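Local coordinates for HNH nuclease domain-containing protein (Streptomyces coelicolor, PDB 5ZMO) that recognises sulfur in phosphorothioated DNA through this sulfur-binding domain, part of a type IV restriction protein that probably has HNH endonuclease activity, at residues Pro49-Met61 with Glu68-Ala80. Sequence-based numbering, arbitrary orientation.
Sequences PWSTTRDAVAPLM and EDGVDGVRYPFWA. With nucleotides of chain B.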
ATOM      1  N   PRO A  49      -0.961   3.673  12.452  1.00 24.09           N
ATOM      2  CA  PRO A  49      -0.000   4.799  12.405  1.00 24.25           C
ATOM      3  C   PRO A  49       1.113   4.686  11.308  1.00 21.60           C
ATOM      4  O   PRO A  49       1.561   3.591  10.957  1.00 22.57           O
ATOM      5  CB  PRO A  49       0.642   4.775  13.787  1.00 27.65           C
ATOM      6  CG  PRO A  49      -0.230   3.895  14.686  1.00 29.20           C
ATOM      7  CD  PRO A  49      -0.920   2.952  13.748  1.00 28.47           C
ATOM      8  N   TRP A  50       1.545   5.844  10.787  1.00 20.62           N
ATOM      9  CA  TRP A  50       2.753   5.870   9.967  1.00 23.78           C
ATOM     10  C   TRP A  50       3.912   5.024  10.506  1.00 22.93           C
ATOM     11  O   TRP A  50       4.524   4.252   9.743  1.00 22.40           O
ATOM     12  CB  TRP A  50       3.214   7.303   9.741  1.00 22.81           C
ATOM     13  CG  TRP A  50       4.592   7.481   9.359  1.00 22.66           C
ATOM     14  CD1 TRP A  50       5.625   8.022  10.120  1.00 22.43           C
ATOM     15  CD2 TRP A  50       5.212   7.041   8.129  1.00 21.68           C
ATOM     16  NE1 TRP A  50       6.787   7.983   9.428  1.00 22.30           N
ATOM     17  CE2 TRP A  50       6.566   7.425   8.188  1.00 20.74           C
ATOM     18  CE3 TRP A  50       4.718   6.453   6.956  1.00 22.82           C
ATOM     19  CZ2 TRP A  50       7.460   7.177   7.148  1.00 21.96           C
ATOM     20  CZ3 TRP A  50       5.646   6.154   5.902  1.00 22.61           C
ATOM     21  CH2 TRP A  50       6.994   6.531   6.022  1.00 21.25           C
ATOM     22  N   SER A  51       4.245   5.180  11.786  1.00 22.06           N
ATOM     23  CA  SER A  51       5.363   4.475  12.357  1.00 24.43           C
ATOM     24  C   SER A  51       5.197   2.941  12.254  1.00 25.73           C
ATOM     25  O   SER A  51       6.135   2.212  11.819  1.00 25.49           O
ATOM     26  CB  SER A  51       5.600   4.965  13.792  1.00 26.73           C
ATOM     27  OG  SER A  51       4.443   4.674  14.589  1.00 25.03           O
ATOM     28  N   THR A  52       3.990   2.437  12.529  1.00 23.76           N
ATOM     29  CA  THR A  52       3.766   0.999  12.436  1.00 24.15           C
ATOM     30  C   THR A  52       3.847   0.542  10.978  1.00 24.64           C
ATOM     31  O   THR A  52       4.400  -0.495  10.686  1.00 22.31           O
ATOM     32  CB  THR A  52       2.347   0.669  12.891  1.00 28.07           C
ATOM     33  OG1 THR A  52       2.186   1.236  14.181  1.00 29.78           O
ATOM     34  CG2 THR A  52       2.132  -0.829  12.903  1.00 28.95           C
ATOM     35  N   THR A  53       3.353   1.384  10.092  1.00 22.33           N
ATOM     36  CA  THR A  53       3.198   1.012   8.685  1.00 22.76           C
ATOM     37  C   THR A  53       4.612   1.025   8.082  1.00 22.46           C
ATOM     38  O   THR A  53       4.976   0.107   7.361  1.00 22.34           O
ATOM     39  CB  THR A  53       2.280   1.992   7.920  1.00 22.36           C
ATOM     40  OG1 THR A  53       0.977   1.962   8.507  1.00 22.59           O
ATOM     41  CG2 THR A  53       2.193   1.633   6.449  1.00 23.91           C
ATOM     42  N   ARG A  54       5.352   2.100   8.327  1.00 21.90           N
ATOM     43  CA  ARG A  54       6.761   2.240   7.929  1.00 22.72           C
ATOM     44  C   ARG A  54       7.558   1.028   8.349  1.00 24.74           C
ATOM     45  O   ARG A  54       8.231   0.401   7.527  1.00 22.55           O
ATOM     46  CB  ARG A  54       7.357   3.490   8.487  1.00 25.24           C
ATOM     47  CG  ARG A  54       8.855   3.636   8.368  1.00 25.35           C
ATOM     48  CD  ARG A  54       9.300   4.688   9.362  1.00 27.11           C
ATOM     49  NE  ARG A  54       9.216   4.133  10.740  1.00 28.70           N
ATOM     50  CZ  ARG A  54       9.257   4.866  11.849  1.00 26.43           C
ATOM     51  NH1 ARG A  54       9.315   6.198  11.800  1.00 30.35           N
ATOM     52  NH2 ARG A  54       9.134   4.258  13.024  1.00 24.14           N
ATOM     53  N   ASP A  55       7.420   0.632   9.608  1.00 22.44           N
ATOM     54  CA  ASP A  55       8.184  -0.506  10.108  1.00 23.88           C
ATOM     55  C   ASP A  55       7.808  -1.858   9.546  1.00 26.04           C
ATOM     56  O   ASP A  55       8.704  -2.666   9.319  1.00 24.46           O
ATOM     57  CB  ASP A  55       8.253  -0.520  11.638  1.00 25.21           C
ATOM     58  CG  ASP A  55       9.069   0.692  12.212  1.00 32.26           C
ATOM     59  OD1 ASP A  55       9.816   1.419  11.493  1.00 30.64           O
ATOM     60  OD2 ASP A  55       9.052   0.890  13.445  1.00 40.70           O
ATOM     61  N   ALA A  56       6.528  -2.076   9.244  1.00 24.67           N
ATOM     62  CA  ALA A  56       6.076  -3.248   8.600  1.00 25.21           C
ATOM     63  C   ALA A  56       6.463  -3.324   7.130  1.00 24.59           C
ATOM     64  O   ALA A  56       6.829  -4.391   6.600  1.00 22.89           O
ATOM     65  CB  ALA A  56       4.562  -3.363   8.732  1.00 24.64           C
ATOM     66  N   VAL A  57       6.369  -2.190   6.444  1.00 21.39           N
ATOM     67  CA  VAL A  57       6.410  -2.219   5.007  1.00 21.68           C
ATOM     68  C   VAL A  57       7.801  -1.950   4.447  1.00 21.44           C
ATOM     69  O   VAL A  57       8.160  -2.462   3.377  1.00 21.66           O
ATOM     70  CB  VAL A  57       5.345  -1.287   4.371  1.00 21.53           C
ATOM     71  CG1 VAL A  57       5.421  -1.355   2.838  1.00 22.78           C
ATOM     72  CG2 VAL A  57       3.974  -1.708   4.788  1.00 23.87           C
ATOM     73  N   ALA A  58       8.607  -1.214   5.180  1.00 20.31           N
ATOM     74  CA  ALA A  58       9.966  -0.874   4.700  1.00 19.92           C
ATOM     75  C   ALA A  58      10.790  -2.103   4.269  1.00 21.64           C
ATOM     76  O   ALA A  58      11.451  -2.091   3.202  1.00 21.21           O
ATOM     77  CB  ALA A  58      10.746  -0.014   5.733  1.00 20.88           C
ATOM     78  N   PRO A  59      10.844  -3.144   5.116  1.00 21.37           N
ATOM     79  CA  PRO A  59      11.625  -4.296   4.674  1.00 22.06           C
ATOM     80  C   PRO A  59      11.031  -5.058   3.498  1.00 21.42           C
ATOM     81  O   PRO A  59      11.794  -5.644   2.739  1.00 24.24           O
ATOM     82  CB  PRO A  59      11.566  -5.289   5.884  1.00 22.59           C
ATOM     83  CG  PRO A  59      10.780  -4.647   6.933  1.00 26.60           C
ATOM     84  CD  PRO A  59      10.305  -3.292   6.498  1.00 22.93           C
ATOM     85  N   LEU A  60       9.710  -5.024   3.328  1.00 21.87           N
ATOM     86  CA  LEU A  60       9.078  -5.566   2.091  1.00 22.46           C
ATOM     87  C   LEU A  60       9.386  -4.758   0.833  1.00 24.36           C
ATOM     88  O   LEU A  60       9.552  -5.315  -0.271  1.00 23.34           O
ATOM     89  CB  LEU A  60       7.573  -5.714   2.231  1.00 24.62           C
ATOM     90  CG  LEU A  60       7.057  -6.415   3.454  1.00 25.95           C
ATOM     91  CD1 LEU A  60       5.533  -6.278   3.589  1.00 26.23           C
ATOM     92  CD2 LEU A  60       7.455  -7.919   3.409  1.00 29.24           C
ATOM     93  N   MET A  61       9.414  -3.452   1.003  1.00 22.23           N
ATOM     94  CA  MET A  61       9.826  -2.493  -0.051  1.00 25.90           C
ATOM     95  C   MET A  61      11.252  -2.827  -0.527  1.00 26.41           C
ATOM     96  O   MET A  61      11.554  -2.853  -1.756  1.00 25.52           O
ATOM     97  CB  MET A  61       9.781  -1.075   0.529  1.00 27.82           C
ATOM     98  CG  MET A  61       9.336   0.086  -0.316  1.00 37.57           C
ATOM     99  SD  MET A  61       7.901  -0.190  -1.314  1.00 31.23           S
ATOM    100  CE  MET A  61       6.500   0.388  -0.374  1.00 30.92           C
ATOM    101  N   GLU A  68      16.121   0.846  -2.536  1.00 29.38           N
ATOM    102  CA  GLU A  68      17.360   0.852  -1.773  1.00 32.45           C
ATOM    103  C   GLU A  68      17.088   1.185  -0.309  1.00 27.55           C
ATOM    104  O   GLU A  68      17.618   0.579   0.575  1.00 26.65           O
ATOM    105  CB  GLU A  68      18.309   1.969  -2.308  1.00 35.29           C
ATOM    106  CG  GLU A  68      18.742   1.853  -3.771  1.00 44.03           C
ATOM    107  CD  GLU A  68      19.671   0.688  -4.055  1.00 49.94           C
ATOM    108  OE1 GLU A  68      20.023  -0.060  -3.108  1.00 45.22           O
ATOM    109  OE2 GLU A  68      20.062   0.516  -5.236  1.00 51.30           O
ATOM    110  N   ASP A  69      16.243   2.171  -0.077  1.00 28.40           N
ATOM    111  CA  ASP A  69      15.903   2.593   1.296  1.00 25.59           C
ATOM    112  C   ASP A  69      14.377   2.480   1.415  1.00 24.39           C
ATOM    113  O   ASP A  69      13.629   3.331   0.915  1.00 26.16           O
ATOM    114  CB  ASP A  69      16.421   3.963   1.489  1.00 24.84           C
ATOM    115  CG  ASP A  69      16.039   4.583   2.829  1.00 25.39           C
ATOM    116  OD1 ASP A  69      15.074   4.107   3.543  1.00 23.08           O
ATOM    117  OD2 ASP A  69      16.699   5.593   3.201  1.00 29.01           O
ATOM    118  N   GLY A  70      13.961   1.455   2.133  1.00 22.25           N
ATOM    119  CA  GLY A  70      12.552   1.124   2.306  1.00 23.46           C
ATOM    120  C   GLY A  70      11.747   2.146   3.069  1.00 22.12           C
ATOM    121  O   GLY A  70      10.511   2.252   2.819  1.00 22.27           O
ATOM    122  N   VAL A  71      12.398   2.906   3.983  1.00 21.20           N
ATOM    123  CA  VAL A  71      11.689   3.904   4.757  1.00 21.29           C
ATOM    124  C   VAL A  71      11.362   5.085   3.838  1.00 24.85           C
ATOM    125  O   VAL A  71      10.211   5.560   3.697  1.00 22.27           O
ATOM    126  CB  VAL A  71      12.564   4.368   5.944  1.00 23.39           C
ATOM    127  CG1 VAL A  71      11.937   5.546   6.595  1.00 25.26           C
ATOM    128  CG2 VAL A  71      12.716   3.234   6.944  1.00 25.91           C
ATOM    129  N   ASP A  72      12.440   5.521   3.193  1.00 22.69           N
ATOM    130  CA  ASP A  72      12.328   6.570   2.208  1.00 28.29           C
ATOM    131  C   ASP A  72      11.324   6.173   1.134  1.00 24.68           C
ATOM    132  O   ASP A  72      10.624   7.024   0.632  1.00 33.55           O
ATOM    133  CB  ASP A  72      13.696   6.866   1.571  1.00 31.25           C
ATOM    134  CG  ASP A  72      13.639   8.042   0.585  1.00 35.07           C
ATOM    135  OD1 ASP A  72      13.257   9.137   1.011  1.00 39.05           O
ATOM    136  OD2 ASP A  72      13.976   7.809  -0.590  1.00 36.42           O
ATOM    137  N   GLY A  73      11.278   4.915   0.769  1.00 25.29           N
ATOM    138  CA  GLY A  73      10.403   4.330  -0.172  1.00 23.94           C
ATOM    139  C   GLY A  73       8.945   4.375   0.224  1.00 27.26           C
ATOM    140  O   GLY A  73       8.103   4.837  -0.551  1.00 23.49           O
ATOM    141  N   VAL A  74       8.617   3.850   1.418  1.00 24.95           N
ATOM    142  CA  VAL A  74       7.204   3.753   1.884  1.00 26.27           C
ATOM    143  C   VAL A  74       6.450   5.108   1.958  1.00 23.70           C
ATOM    144  O   VAL A  74       5.199   5.136   1.780  1.00 22.33           O
ATOM    145  CB  VAL A  74       6.965   3.137   3.303  1.00 30.77           C
ATOM    146  CG1 VAL A  74       5.541   2.598   3.369  1.00 31.07           C
ATOM    147  CG2 VAL A  74       7.841   1.975   3.667  1.00 40.21           C
ATOM    148  N   ARG A  75       7.158   6.203   2.243  1.00 20.89           N
ATOM    149  CA  ARG A  75       6.540   7.493   2.423  1.00 22.73           C
ATOM    150  C   ARG A  75       5.827   7.926   1.101  1.00 21.57           C
ATOM    151  O   ARG A  75       4.764   8.570   1.182  1.00 21.81           O
ATOM    152  CB  ARG A  75       7.500   8.548   2.943  1.00 26.03           C
ATOM    153  CG  ARG A  75       8.585   8.916   2.003  1.00 29.96           C
ATOM    154  CD  ARG A  75       9.710   9.580   2.753  1.00 33.16           C
ATOM    155  NE  ARG A  75      10.729  10.006   1.823  1.00 38.53           N
ATOM    156  CZ  ARG A  75      10.848  11.228   1.293  1.00 34.48           C
ATOM    157  NH1 ARG A  75      11.874  11.437   0.483  1.00 34.62           N
ATOM    158  NH2 ARG A  75      10.018  12.202   1.568  1.00 32.28           N
ATOM    159  N   TYR A  76       6.364   7.535  -0.063  1.00 20.09           N
ATOM    160  CA  TYR A  76       5.798   7.976  -1.370  1.00 21.26           C
ATOM    161  C   TYR A  76       4.348   7.451  -1.591  1.00 20.52           C
ATOM    162  O   TYR A  76       3.455   8.260  -1.714  1.00 20.92           O
ATOM    163  CB  TYR A  76       6.692   7.624  -2.508  1.00 20.88           C
ATOM    164  CG  TYR A  76       7.945   8.502  -2.539  1.00 22.05           C
ATOM    165  CD1 TYR A  76       7.846   9.864  -2.773  1.00 24.05           C
ATOM    166  CD2 TYR A  76       9.199   7.945  -2.359  1.00 24.55           C
ATOM    167  CE1 TYR A  76       8.965  10.641  -2.837  1.00 24.70           C
ATOM    168  CE2 TYR A  76      10.334   8.729  -2.300  1.00 26.80           C
ATOM    169  CZ  TYR A  76      10.215  10.073  -2.572  1.00 26.45           C
ATOM    170  OH  TYR A  76      11.336  10.883  -2.602  1.00 28.94           O
ATOM    171  N   PRO A  77       4.120   6.130  -1.490  1.00 19.99           N
ATOM    172  CA  PRO A  77       2.730   5.584  -1.683  1.00 19.27           C
ATOM    173  C   PRO A  77       1.823   5.888  -0.493  1.00 18.17           C
ATOM    174  O   PRO A  77       0.621   5.978  -0.667  1.00 21.28           O
ATOM    175  CB  PRO A  77       2.944   4.072  -1.856  1.00 17.49           C
ATOM    176  CG  PRO A  77       4.251   3.825  -1.151  1.00 18.17           C
ATOM    177  CD  PRO A  77       5.128   5.058  -1.418  1.00 19.02           C
ATOM    178  N   PHE A  78       2.397   6.033   0.698  1.00 17.26           N
ATOM    179  CA  PHE A  78       1.647   6.352   1.923  1.00 20.27           C
ATOM    180  C   PHE A  78       0.835   7.605   1.749  1.00 22.95           C
ATOM    181  O   PHE A  78      -0.245   7.732   2.311  1.00 23.13           O
ATOM    182  CB  PHE A  78       2.591   6.456   3.097  1.00 19.99           C
ATOM    183  CG  PHE A  78       1.930   6.602   4.414  1.00 20.04           C
ATOM    184  CD1 PHE A  78       1.500   5.473   5.104  1.00 18.81           C
ATOM    185  CD2 PHE A  78       1.726   7.853   4.966  1.00 24.04           C
ATOM    186  CE1 PHE A  78       0.922   5.608   6.359  1.00 22.01           C
ATOM    187  CE2 PHE A  78       1.140   7.997   6.186  1.00 22.61           C
ATOM    188  CZ  PHE A  78       0.708   6.852   6.893  1.00 22.36           C
ATOM    189  N   TRP A  79       1.371   8.526   0.965  1.00 19.60           N
ATOM    190  CA  TRP A  79       0.637   9.731   0.550  1.00 22.23           C
ATOM    191  C   TRP A  79      -0.029   9.686  -0.789  1.00 20.86           C
ATOM    192  O   TRP A  79      -1.204  10.056  -0.917  1.00 22.71           O
ATOM    193  CB  TRP A  79       1.653  10.898   0.536  1.00 24.28           C
ATOM    194  CG  TRP A  79       0.995  12.275   0.306  1.00 23.43           C
ATOM    195  CD1 TRP A  79       1.137  13.050  -0.819  1.00 24.82           C
ATOM    196  CD2 TRP A  79       0.264  13.050   1.235  1.00 24.76           C
ATOM    197  NE1 TRP A  79       0.424  14.204  -0.674  1.00 25.29           N
ATOM    198  CE2 TRP A  79      -0.070  14.273   0.583  1.00 27.43           C
ATOM    199  CE3 TRP A  79      -0.174  12.846   2.529  1.00 27.82           C
ATOM    200  CZ2 TRP A  79      -0.819  15.246   1.191  1.00 32.48           C
ATOM    201  CZ3 TRP A  79      -0.925  13.843   3.143  1.00 30.63           C
ATOM    202  CH2 TRP A  79      -1.227  15.014   2.466  1.00 30.46           C
ATOM    203  N   ALA A  80       0.642   9.144  -1.795  1.00 21.47           N
ATOM    204  CA  ALA A  80       0.165   9.162  -3.178  1.00 23.28           C
ATOM    205  C   ALA A  80      -1.068   8.342  -3.420  1.00 24.33           C
ATOM    206  O   ALA A  80      -1.851   8.670  -4.288  1.00 22.83           O
ATOM    207  CB  ALA A  80       1.228   8.725  -4.132  1.00 26.29           C
TER
ATOM    208  P    DC B   5      12.625   5.883  -7.384  1.00 31.00           P
ATOM    209  OP1  DC B   5      12.959   4.709  -8.213  1.00 31.29           O
ATOM    210  OP2  DC B   5      12.931   6.015  -5.960  1.00 28.92           O
ATOM    211  O5'  DC B   5      13.254   7.180  -8.067  1.00 27.14           O
ATOM    212  C5'  DC B   5      13.137   7.356  -9.474  1.00 27.45           C
ATOM    213  C4'  DC B   5      14.098   8.433  -9.915  1.00 23.29           C
ATOM    214  O4'  DC B   5      13.679   9.741  -9.477  1.00 24.62           O
ATOM    215  C3'  DC B   5      15.537   8.271  -9.428  1.00 28.48           C
ATOM    216  O3'  DC B   5      16.365   8.711 -10.532  1.00 29.90           O
ATOM    217  C2'  DC B   5      15.622   9.254  -8.263  1.00 26.29           C
ATOM    218  C1'  DC B   5      14.685  10.384  -8.677  1.00 24.79           C
ATOM    219  N1   DC B   5      13.996  11.134  -7.599  1.00 22.39           N
ATOM    220  C2   DC B   5      13.981  12.525  -7.594  1.00 22.25           C
ATOM    221  O2   DC B   5      14.676  13.145  -8.425  1.00 26.06           O
ATOM    222  N3   DC B   5      13.289  13.177  -6.629  1.00 22.72           N
ATOM    223  C4   DC B   5      12.635  12.483  -5.694  1.00 21.85           C
ATOM    224  N4   DC B   5      11.950  13.166  -4.779  1.00 24.00           N
ATOM    225  C5   DC B   5      12.602  11.064  -5.701  1.00 21.28           C
ATOM    226  C6   DC B   5      13.304  10.435  -6.645  1.00 23.08           C
TER
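Trp50 to Met61 and Gly70 to Ala80 lie on successive helices whose axes cross at 110°, 7.8 Å apart at closest approach. The backbones come nearest where Ala58 meets Gly70: Gly70 CA lies 3.5 Å from Ala58 O as a CA-H...O contact, and a CB there would collide with that oxygen. Asp69 N-caps helix 70-80, its OD1 accepting from Asp72 N. Met61 drops as a knob among Gly70, Gly73, Val74 and Pro77; bends at chi2 and chi3 carry its CE to 4.2 Å from Pro77 CG. Val74 reaches into helix 50-61 with both branches, CG1 against Val57 CG1 and CG2 at 3.6 Å from Ala58 N, while Val71 packs its methyls on the aliphatic part of Arg54 and on Ala58 CB. Where helix 50-61 begins, Trp50 meets Phe78 in a T-shaped pair, planes 65° apart: Trp50 CE3 stands over the centre of the Phe78 ring, whose CG is anti to the backbone N (chi1 -173°) and directs the ring at helix 50-61. Trp50 CH2 continues to Arg75 CB at 3.7 Å. An alanine in place of Phe78 would remove the face beneath the indole and is likely to leave a gap beside Trp50 and Thr53 CG2. Arg75 grips Asp72 OD1 through NE and NH1, and Tyr76 OH accepts from N4 of DC5 of chain B, so helix 70-80 joins this buried interface to the DNA-binding surface. Helix 106-112 packs Leu109 on Trp50, Arg75 and Phe78, with Asn110 OD1 bonded to Trp50 NE1, while helix 28-41 supplies Trp35 against Val57 and Val31 against Met61.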